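PDB 5I3S: inositol monophosphatase family protein from Staphylococcus aureus, which probably hydrolyses phosphate monoesters such as inositol monophosphate, as a phosphatase of the inositol monophosphatase family with a sugar phosphatase fold. Local coordinates for residues M1-F6 with T78-D83. Sequence-based numbering, arbitrary orientation.
Sequences MALYGF and TVWVVD
Leu3 and Phe6 both hold CG anti to the backbone N (chi1 159° and 169°), while Trp80 sets its CG anti to the carbonyl carbon, and with these torsions the three side chains meet between a helix and a sheet of the sugar phosphatase fold. The first turn of helix 2-24 packs here on strand 78-83, part of the large mixed sheet, on the face also covered by helix 37-56. Three residues apart, Phe6 starts out toward the strand, whereas Leu3 sets off to one side and reaches the indole only through its end. The long, flat indole suits the task of bridging the gap, since even the nearest CA atoms, Leu3 CA and Thr78 CA, are 10.7 Å apart. Leucine offers a branched end: its CD1 sits 3.5 Å from Trp80 CZ2, the two side chains running antiparallel past one another. Phe6 presents the CD2–CE2 side of its ring, CE2 lying 3.5 Å from Trp80 CH2. The six-membered rings have centroids 5.7 Å apart and planes turned 76° to each other, and neither lies over the other's face. No hydrogen bond joins the segments; Trp80 NE1 bonds to His60 ND1, which satisfies the indole's one polar group and helps fix its rotation. Ile53 and Ile102 also touch the indole, and Tyr57 packs edge-to-face with Phe6. Trp80 CZ2 lies in the Phe6 ring plane, 3.7 Å from Phe6 CE2.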
# COMPACT_ATOMS: atom_id res chain seq x y z
N MET A 1 -17.03 -27.31 14.73
CA MET A 1 -16.94 -25.82 14.53
C MET A 1 -16.67 -25.07 15.83
O MET A 1 -16.58 -23.87 15.81
CB MET A 1 -18.21 -25.26 13.84
N ALA A 2 -16.50 -25.77 16.95
CA ALA A 2 -16.51 -25.15 18.26
C ALA A 2 -15.30 -24.26 18.46
O ALA A 2 -15.43 -23.08 18.72
CB ALA A 2 -16.57 -26.19 19.37
N LEU A 3 -14.12 -24.86 18.31
CA LEU A 3 -12.82 -24.20 18.46
C LEU A 3 -12.62 -23.04 17.44
O LEU A 3 -12.09 -22.01 17.80
CB LEU A 3 -11.69 -25.24 18.38
CG LEU A 3 -10.25 -24.85 18.04
CD1 LEU A 3 -9.60 -24.06 19.13
CD2 LEU A 3 -9.44 -26.11 17.76
N TYR A 4 -13.03 -23.25 16.19
CA TYR A 4 -13.09 -22.22 15.17
C TYR A 4 -13.88 -20.99 15.62
O TYR A 4 -13.39 -19.86 15.48
CB TYR A 4 -13.78 -22.78 13.93
CG TYR A 4 -13.76 -21.86 12.75
CD1 TYR A 4 -12.55 -21.45 12.18
CD2 TYR A 4 -14.94 -21.43 12.15
CE1 TYR A 4 -12.51 -20.63 11.07
CE2 TYR A 4 -14.91 -20.60 11.04
CZ TYR A 4 -13.69 -20.20 10.51
OH TYR A 4 -13.64 -19.39 9.39
N GLY A 5 -15.09 -21.24 16.14
CA GLY A 5 -15.97 -20.20 16.63
C GLY A 5 -15.37 -19.43 17.79
O GLY A 5 -15.42 -18.21 17.80
N PHE A 6 -14.81 -20.16 18.78
CA PHE A 6 -14.03 -19.56 19.89
C PHE A 6 -12.88 -18.66 19.36
O PHE A 6 -12.64 -17.57 19.88
CB PHE A 6 -13.51 -20.67 20.82
CG PHE A 6 -12.48 -20.24 21.84
CD1 PHE A 6 -12.84 -19.54 22.98
CD2 PHE A 6 -11.16 -20.55 21.68
CE1 PHE A 6 -11.90 -19.16 23.93
CE2 PHE A 6 -10.21 -20.14 22.61
CZ PHE A 6 -10.58 -19.45 23.74
N THR A 78 -2.20 -29.32 19.74
CA THR A 78 -2.88 -28.17 19.14
C THR A 78 -2.05 -26.92 19.41
O THR A 78 -1.63 -26.70 20.55
CB THR A 78 -4.38 -28.01 19.57
OG1 THR A 78 -5.10 -29.23 19.30
CG2 THR A 78 -5.06 -26.85 18.78
N VAL A 79 -1.80 -26.13 18.35
CA VAL A 79 -0.91 -24.99 18.42
C VAL A 79 -1.51 -23.72 17.80
O VAL A 79 -1.87 -23.72 16.64
CB VAL A 79 0.43 -25.32 17.76
CG1 VAL A 79 1.37 -24.12 17.82
CG2 VAL A 79 1.05 -26.50 18.49
N TRP A 80 -1.57 -22.65 18.62
CA TRP A 80 -2.06 -21.33 18.23
C TRP A 80 -0.84 -20.53 17.87
O TRP A 80 0.02 -20.31 18.74
CB TRP A 80 -2.81 -20.64 19.39
CG TRP A 80 -4.19 -21.25 19.67
CD1 TRP A 80 -4.45 -22.53 20.01
CD2 TRP A 80 -5.47 -20.59 19.62
NE1 TRP A 80 -5.79 -22.71 20.20
CE2 TRP A 80 -6.44 -21.55 19.97
CE3 TRP A 80 -5.88 -19.28 19.35
CZ2 TRP A 80 -7.80 -21.24 20.04
CZ3 TRP A 80 -7.23 -18.98 19.40
CH2 TRP A 80 -8.17 -19.96 19.74
N VAL A 81 -0.73 -20.07 16.62
CA VAL A 81 0.43 -19.22 16.30
C VAL A 81 -0.02 -17.77 16.05
O VAL A 81 -0.72 -17.50 15.08
CB VAL A 81 1.42 -19.86 15.26
CG1 VAL A 81 0.71 -20.70 14.25
CG2 VAL A 81 2.34 -18.86 14.60
N VAL A 82 0.34 -16.88 16.97
CA VAL A 82 -0.29 -15.57 17.00
C VAL A 82 0.68 -14.42 16.82
O VAL A 82 1.73 -14.39 17.48
CB VAL A 82 -1.30 -15.38 18.20
CG1 VAL A 82 -1.38 -16.55 19.13
CG2 VAL A 82 -1.18 -14.05 18.95
N ASP A 83 0.32 -13.47 15.93
CA ASP A 83 0.94 -12.13 15.94
C ASP A 83 -0.12 -11.13 16.43
O ASP A 83 -1.08 -10.80 15.71
CB ASP A 83 1.50 -11.72 14.56
CG ASP A 83 2.48 -10.51 14.66
OD1 ASP A 83 2.54 -9.87 15.72
OD2 ASP A 83 3.16 -10.17 13.67